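Local coordinates for transcriptional activator of comK gene (Bacillus halodurans, PDB 2HQB), which probably activates transcription of the competence gene comK and, as a BMP-family lipoprotein related to substrate-binding proteins, may bind a small ligand, at residues 127-141 / 152-164. Residues are numbered along the deposited sequence; the frame is centred on the assembly and turned at random.
Sequences HKVGVIAAFPWQPEV and NESEAFVRYVGEW
Lys-128 and Glu-155 run alongside each other, pointing the same way, on strand 128-133 and the parallel edge strand 155-160. Helix 139-150 connects the two strands in sequence, making a beta-alpha-beta unit. It belongs to one of the two sheets of a fold of the periplasmic binding protein type. Lys-128 reaches out with its outer torsions all near 180°, and its CG and CD pass near CE1 of Phe-157. Its NZ is hydrogen-bonded to the backbone O of Glu-180.

Val-129 O accepts a hydrogen bond from the backbone N of Phe-157. Val-129 CG2 meets Ala-156 CB on the face covered by helix 139-150. Val-131 bonds twice, through its N to Phe-157 O and through its O to Arg-159 N at 2.8 Å. Ile-132 lies on the other face, where CG2 touches Val-161 CG2 at 3.7 Å and Leu-173 of helix 167-178 packs on both. Ala-133 N continues the ladder to Arg-159 O.

Beyond the strands, Ala-134 CB sits over the six-membered ring of Trp-164, 3.9 Å from its centroid. Phe-135 turns an edge to the five-membered ring of the same indole, in an offset edge-to-face pair with planes at 73°. Its CG is anti to the carbonyl carbon (chi1 -38°), which brings the ring back toward Trp-164. Pro-136 lays CG over the centre of the Tyr-160 ring in a CH-pi contact. Trp-137 brings CH2 to the edge of the Trp-164 indole. Val-141, on helix 139-150, points toward strand 155-160 and touches it with one methyl. That methyl, CG1, also meets Tyr-160 OH and lies 3.5 Å from Val-158 CG1.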
loop_
_atom_site.group_PDB
_atom_site.type_symbol
_atom_site.label_atom_id
_atom_site.label_comp_id
_atom_site.label_asym_id
_atom_site.label_seq_id
_atom_site.Cartn_x
_atom_site.Cartn_y
_atom_site.Cartn_z
ATOM N N HIS A 127 -7.104 -2.480 -26.046
ATOM C CA HIS A 127 -8.208 -2.745 -25.135
ATOM C C HIS A 127 -7.979 -4.054 -24.380
ATOM O O HIS A 127 -8.903 -4.843 -24.170
ATOM C CB HIS A 127 -9.505 -2.791 -25.922
ATOM C CG HIS A 127 -9.997 -1.435 -26.293
ATOM N ND1 HIS A 127 -9.147 -0.441 -26.726
ATOM C CD2 HIS A 127 -11.229 -0.881 -26.225
ATOM C CE1 HIS A 127 -9.834 0.673 -26.902
ATOM N NE2 HIS A 127 -11.098 0.432 -26.604
ATOM N N LYS A 128 -6.719 -4.265 -23.997
ATOM C CA LYS A 128 -6.282 -5.438 -23.252
ATOM C C LYS A 128 -5.323 -5.015 -22.134
ATOM O O LYS A 128 -4.143 -4.743 -22.391
ATOM C CB LYS A 128 -5.575 -6.425 -24.175
ATOM C CG LYS A 128 -6.512 -7.188 -25.083
ATOM C CD LYS A 128 -5.721 -8.272 -25.813
ATOM C CE LYS A 128 -6.604 -9.209 -26.615
ATOM N NZ LYS A 128 -5.773 -10.245 -27.280
ATOM N N VAL A 129 -5.829 -4.963 -20.903
ATOM C CA VAL A 129 -5.026 -4.573 -19.751
ATOM C C VAL A 129 -4.772 -5.798 -18.888
ATOM O O VAL A 129 -5.531 -6.773 -18.944
ATOM C CB VAL A 129 -5.758 -3.574 -18.904
ATOM C CG1 VAL A 129 -6.250 -2.440 -19.761
ATOM C CG2 VAL A 129 -6.913 -4.268 -18.206
ATOM N N GLY A 130 -3.710 -5.744 -18.082
ATOM C CA GLY A 130 -3.386 -6.876 -17.229
ATOM C C GLY A 130 -2.819 -6.580 -15.847
ATOM O O GLY A 130 -2.116 -5.578 -15.623
ATOM N N VAL A 131 -3.148 -7.471 -14.913
ATOM C CA VAL A 131 -2.660 -7.390 -13.558
ATOM C C VAL A 131 -1.778 -8.587 -13.269
ATOM O O VAL A 131 -2.193 -9.709 -13.540
ATOM C CB VAL A 131 -3.785 -7.463 -12.519
ATOM C CG1 VAL A 131 -3.177 -7.464 -11.101
ATOM C CG2 VAL A 131 -4.693 -6.305 -12.661
ATOM N N ILE A 132 -0.572 -8.353 -12.740
ATOM C CA ILE A 132 0.317 -9.443 -12.301
ATOM C C ILE A 132 0.392 -9.241 -10.772
ATOM O O ILE A 132 1.145 -8.411 -10.268
ATOM C CB ILE A 132 1.745 -9.335 -12.874
ATOM C CG1 ILE A 132 1.703 -9.362 -14.393
ATOM C CG2 ILE A 132 2.606 -10.480 -12.340
ATOM C CD1 ILE A 132 3.083 -9.318 -15.077
ATOM N N ALA A 133 -0.433 -9.963 -10.041
ATOM C CA ALA A 133 -0.452 -9.823 -8.601
ATOM C C ALA A 133 0.095 -11.069 -7.938
ATOM O O ALA A 133 0.516 -12.016 -8.611
ATOM C CB ALA A 133 -1.852 -9.551 -8.121
ATOM N N ALA A 134 0.087 -11.069 -6.608
ATOM C CA ALA A 134 0.620 -12.195 -5.865
ATOM C C ALA A 134 -0.490 -13.150 -5.505
ATOM O O ALA A 134 -0.391 -14.359 -5.748
ATOM C CB ALA A 134 1.333 -11.695 -4.609
ATOM N N PHE A 135 -1.561 -12.604 -4.940
ATOM C CA PHE A 135 -2.683 -13.429 -4.534
ATOM C C PHE A 135 -4.038 -12.845 -4.902
ATOM O O PHE A 135 -4.217 -11.626 -4.982
ATOM C CB PHE A 135 -2.655 -13.670 -3.032
ATOM C CG PHE A 135 -1.294 -13.863 -2.480
ATOM C CD1 PHE A 135 -0.597 -12.791 -1.932
ATOM C CD2 PHE A 135 -0.695 -15.117 -2.492
ATOM C CE1 PHE A 135 0.678 -12.973 -1.400
ATOM C CE2 PHE A 135 0.580 -15.303 -1.962
ATOM C CZ PHE A 135 1.260 -14.238 -1.419
ATOM N N PRO A 136 -5.026 -13.728 -5.084
ATOM C CA PRO A 136 -6.415 -13.442 -5.447
ATOM C C PRO A 136 -7.157 -12.553 -4.448
ATOM O O PRO A 136 -8.037 -11.767 -4.830
ATOM C CB PRO A 136 -7.021 -14.819 -5.536
ATOM C CG PRO A 136 -5.859 -15.694 -5.849
ATOM C CD PRO A 136 -4.829 -15.175 -4.923
ATOM N N TRP A 137 -6.795 -12.669 -3.177
ATOM C CA TRP A 137 -7.444 -11.865 -2.170
ATOM C C TRP A 137 -7.056 -10.379 -2.195
ATOM O O TRP A 137 -7.502 -9.600 -1.362
ATOM C CB TRP A 137 -7.181 -12.454 -0.797
ATOM C CG TRP A 137 -5.741 -12.600 -0.435
ATOM C CD1 TRP A 137 -5.001 -13.752 -0.431
ATOM C CD2 TRP A 137 -4.875 -11.567 0.020
ATOM N NE1 TRP A 137 -3.731 -13.493 0.008
ATOM C CE2 TRP A 137 -3.626 -12.159 0.290
ATOM C CE3 TRP A 137 -5.033 -10.193 0.226
ATOM C CZ2 TRP A 137 -2.544 -11.429 0.751
ATOM C CZ3 TRP A 137 -3.967 -9.474 0.680
ATOM C CH2 TRP A 137 -2.732 -10.089 0.941
ATOM N N GLN A 138 -6.230 -9.975 -3.153
ATOM C CA GLN A 138 -5.844 -8.572 -3.233
ATOM C C GLN A 138 -6.984 -7.749 -3.846
ATOM O O GLN A 138 -7.320 -7.907 -5.025
ATOM C CB GLN A 138 -4.549 -8.419 -4.062
ATOM C CG GLN A 138 -3.293 -8.935 -3.363
ATOM C CD GLN A 138 -2.018 -8.813 -4.186
ATOM O OE1 GLN A 138 -1.696 -7.753 -4.739
ATOM N NE2 GLN A 138 -1.271 -9.902 -4.253
ATOM N N PRO A 139 -7.615 -6.874 -3.046
ATOM C CA PRO A 139 -8.713 -6.025 -3.501
ATOM C C PRO A 139 -8.388 -5.327 -4.804
ATOM O O PRO A 139 -9.189 -5.373 -5.731
ATOM C CB PRO A 139 -8.880 -5.058 -2.344
ATOM C CG PRO A 139 -8.687 -5.948 -1.210
ATOM C CD PRO A 139 -7.415 -6.680 -1.602
ATOM N N GLU A 140 -7.218 -4.686 -4.867
ATOM C CA GLU A 140 -6.758 -3.990 -6.070
ATOM C C GLU A 140 -7.028 -4.797 -7.357
ATOM O O GLU A 140 -7.314 -4.214 -8.413
ATOM C CB GLU A 140 -5.249 -3.733 -6.002
ATOM C CG GLU A 140 -4.663 -3.497 -4.602
ATOM C CD GLU A 140 -4.115 -4.758 -3.918
ATOM O OE1 GLU A 140 -3.438 -5.565 -4.596
ATOM O OE2 GLU A 140 -4.341 -4.928 -2.693
ATOM N N VAL A 141 -6.921 -6.126 -7.281
ATOM C CA VAL A 141 -7.146 -6.923 -8.473
ATOM C C VAL A 141 -8.578 -6.737 -9.006
ATOM O O VAL A 141 -8.760 -6.545 -10.204
ATOM C CB VAL A 141 -6.843 -8.432 -8.236
ATOM C CG1 VAL A 141 -6.961 -9.222 -9.547
ATOM C CG2 VAL A 141 -5.456 -8.592 -7.692
ATOM N N ASN A 152 -14.370 1.293 -21.198
ATOM C CA ASN A 152 -13.570 1.016 -22.359
ATOM C C ASN A 152 -13.860 -0.427 -22.641
ATOM O O ASN A 152 -13.599 -0.951 -23.721
ATOM C CB ASN A 152 -12.109 1.158 -21.972
ATOM C CG ASN A 152 -11.198 1.226 -23.149
ATOM O OD1 ASN A 152 -10.146 0.577 -23.169
ATOM N ND2 ASN A 152 -11.575 2.028 -24.146
ATOM N N GLU A 153 -14.409 -1.067 -21.623
ATOM C CA GLU A 153 -14.721 -2.473 -21.691
ATOM C C GLU A 153 -13.539 -3.226 -22.299
ATOM O O GLU A 153 -13.681 -3.904 -23.308
ATOM C CB GLU A 153 -15.986 -2.671 -22.511
ATOM C CG GLU A 153 -17.207 -2.124 -21.796
ATOM C CD GLU A 153 -18.494 -2.322 -22.572
ATOM O OE1 GLU A 153 -18.776 -3.481 -22.953
ATOM O OE2 GLU A 153 -19.222 -1.323 -22.791
ATOM N N SER A 154 -12.366 -3.097 -21.687
ATOM C CA SER A 154 -11.178 -3.794 -22.169
ATOM C C SER A 154 -11.046 -5.140 -21.452
ATOM O O SER A 154 -11.162 -5.221 -20.233
ATOM C CB SER A 154 -9.922 -2.966 -21.894
ATOM O OG SER A 154 -10.126 -1.619 -22.248
ATOM N N GLU A 155 -10.805 -6.199 -22.211
ATOM C CA GLU A 155 -10.623 -7.514 -21.619
ATOM C C GLU A 155 -9.402 -7.475 -20.685
ATOM O O GLU A 155 -8.274 -7.228 -21.139
ATOM C CB GLU A 155 -10.398 -8.570 -22.705
ATOM C CG GLU A 155 -9.715 -9.802 -22.182
ATOM C CD GLU A 155 -9.925 -11.032 -23.045
ATOM O OE1 GLU A 155 -9.550 -11.013 -24.250
ATOM O OE2 GLU A 155 -10.462 -12.028 -22.491
ATOM N N ALA A 156 -9.638 -7.735 -19.393
ATOM C CA ALA A 156 -8.589 -7.722 -18.368
ATOM C C ALA A 156 -7.921 -9.076 -18.114
ATOM O O ALA A 156 -8.578 -10.090 -17.993
ATOM C CB ALA A 156 -9.159 -7.175 -17.065
ATOM N N PHE A 157 -6.599 -9.084 -18.043
ATOM C CA PHE A 157 -5.881 -10.315 -17.778
ATOM C C PHE A 157 -5.240 -10.275 -16.404
ATOM O O PHE A 157 -4.453 -9.384 -16.103
ATOM C CB PHE A 157 -4.786 -10.542 -18.803
ATOM C CG PHE A 157 -5.291 -10.842 -20.150
ATOM C CD1 PHE A 157 -6.046 -9.906 -20.842
ATOM C CD2 PHE A 157 -4.978 -12.041 -20.761
ATOM C CE1 PHE A 157 -6.477 -10.159 -22.139
ATOM C CE2 PHE A 157 -5.407 -12.304 -22.057
ATOM C CZ PHE A 157 -6.153 -11.366 -22.751
ATOM N N VAL A 158 -5.573 -11.261 -15.583
ATOM C CA VAL A 158 -5.033 -11.360 -14.241
ATOM C C VAL A 158 -4.207 -12.616 -14.120
ATOM O O VAL A 158 -4.698 -13.699 -14.375
ATOM C CB VAL A 158 -6.140 -11.432 -13.198
ATOM C CG1 VAL A 158 -5.539 -11.530 -11.824
ATOM C CG2 VAL A 158 -7.018 -10.210 -13.296
ATOM N N ARG A 159 -2.940 -12.442 -13.759
ATOM C CA ARG A 159 -2.007 -13.548 -13.534
ATOM C C ARG A 159 -1.534 -13.401 -12.091
ATOM O O ARG A 159 -1.292 -12.298 -11.616
ATOM C CB ARG A 159 -0.797 -13.481 -14.476
ATOM C CG ARG A 159 -1.109 -13.776 -15.937
ATOM C CD ARG A 159 -1.893 -15.067 -16.089
ATOM N NE ARG A 159 -3.273 -14.813 -16.493
ATOM C CZ ARG A 159 -3.755 -15.090 -17.700
ATOM N NH1 ARG A 159 -2.975 -15.635 -18.632
ATOM N NH2 ARG A 159 -5.021 -14.827 -17.980
ATOM N N TYR A 160 -1.407 -14.520 -11.399
ATOM C CA TYR A 160 -0.974 -14.511 -10.012
ATOM C C TYR A 160 0.448 -15.036 -9.849
ATOM O O TYR A 160 0.786 -16.086 -10.369
ATOM C CB TYR A 160 -1.949 -15.356 -9.153
ATOM C CG TYR A 160 -3.310 -14.685 -8.994
ATOM C CD1 TYR A 160 -4.471 -15.207 -9.596
ATOM C CD2 TYR A 160 -3.409 -13.462 -8.339
ATOM C CE1 TYR A 160 -5.670 -14.519 -9.562
ATOM C CE2 TYR A 160 -4.590 -12.771 -8.298
ATOM C CZ TYR A 160 -5.722 -13.291 -8.916
ATOM O OH TYR A 160 -6.858 -12.503 -8.906
ATOM N N VAL A 161 1.296 -14.287 -9.148
ATOM C CA VAL A 161 2.651 -14.769 -8.865
ATOM C C VAL A 161 2.483 -15.562 -7.579
ATOM O O VAL A 161 1.609 -15.269 -6.744
ATOM C CB VAL A 161 3.611 -13.668 -8.510
ATOM C CG1 VAL A 161 4.963 -14.265 -8.244
ATOM C CG2 VAL A 161 3.655 -12.659 -9.574
ATOM N N GLY A 162 3.298 -16.566 -7.365
ATOM C CA GLY A 162 3.076 -17.267 -6.118
ATOM C C GLY A 162 3.205 -16.344 -4.914
ATOM O O GLY A 162 2.497 -16.503 -3.931
ATOM N N GLU A 163 4.162 -15.407 -4.982
ATOM C CA GLU A 163 4.414 -14.449 -3.894
ATOM C C GLU A 163 4.816 -13.010 -4.279
ATOM O O GLU A 163 4.656 -12.593 -5.422
ATOM C CB GLU A 163 5.455 -15.005 -2.926
ATOM C CG GLU A 163 5.710 -14.013 -1.779
ATOM C CD GLU A 163 6.232 -14.654 -0.529
ATOM O OE1 GLU A 163 7.178 -15.475 -0.666
ATOM O OE2 GLU A 163 5.699 -14.324 0.571
ATOM N N TRP A 164 5.330 -12.252 -3.316
ATOM C CA TRP A 164 5.705 -10.869 -3.560
ATOM C C TRP A 164 7.133 -10.586 -4.012
ATOM O O TRP A 164 7.430 -9.482 -4.460
ATOM C CB TRP A 164 5.478 -10.021 -2.322
ATOM C CG TRP A 164 4.245 -10.277 -1.576
ATOM C CD1 TRP A 164 4.086 -11.126 -0.532
ATOM C CD2 TRP A 164 2.997 -9.598 -1.739
ATOM N NE1 TRP A 164 2.816 -11.012 -0.016
ATOM C CE2 TRP A 164 2.127 -10.085 -0.748
ATOM C CE3 TRP A 164 2.529 -8.632 -2.633
ATOM C CZ2 TRP A 164 0.823 -9.639 -0.626
ATOM C CZ3 TRP A 164 1.244 -8.196 -2.511
ATOM C CH2 TRP A 164 0.396 -8.697 -1.518
#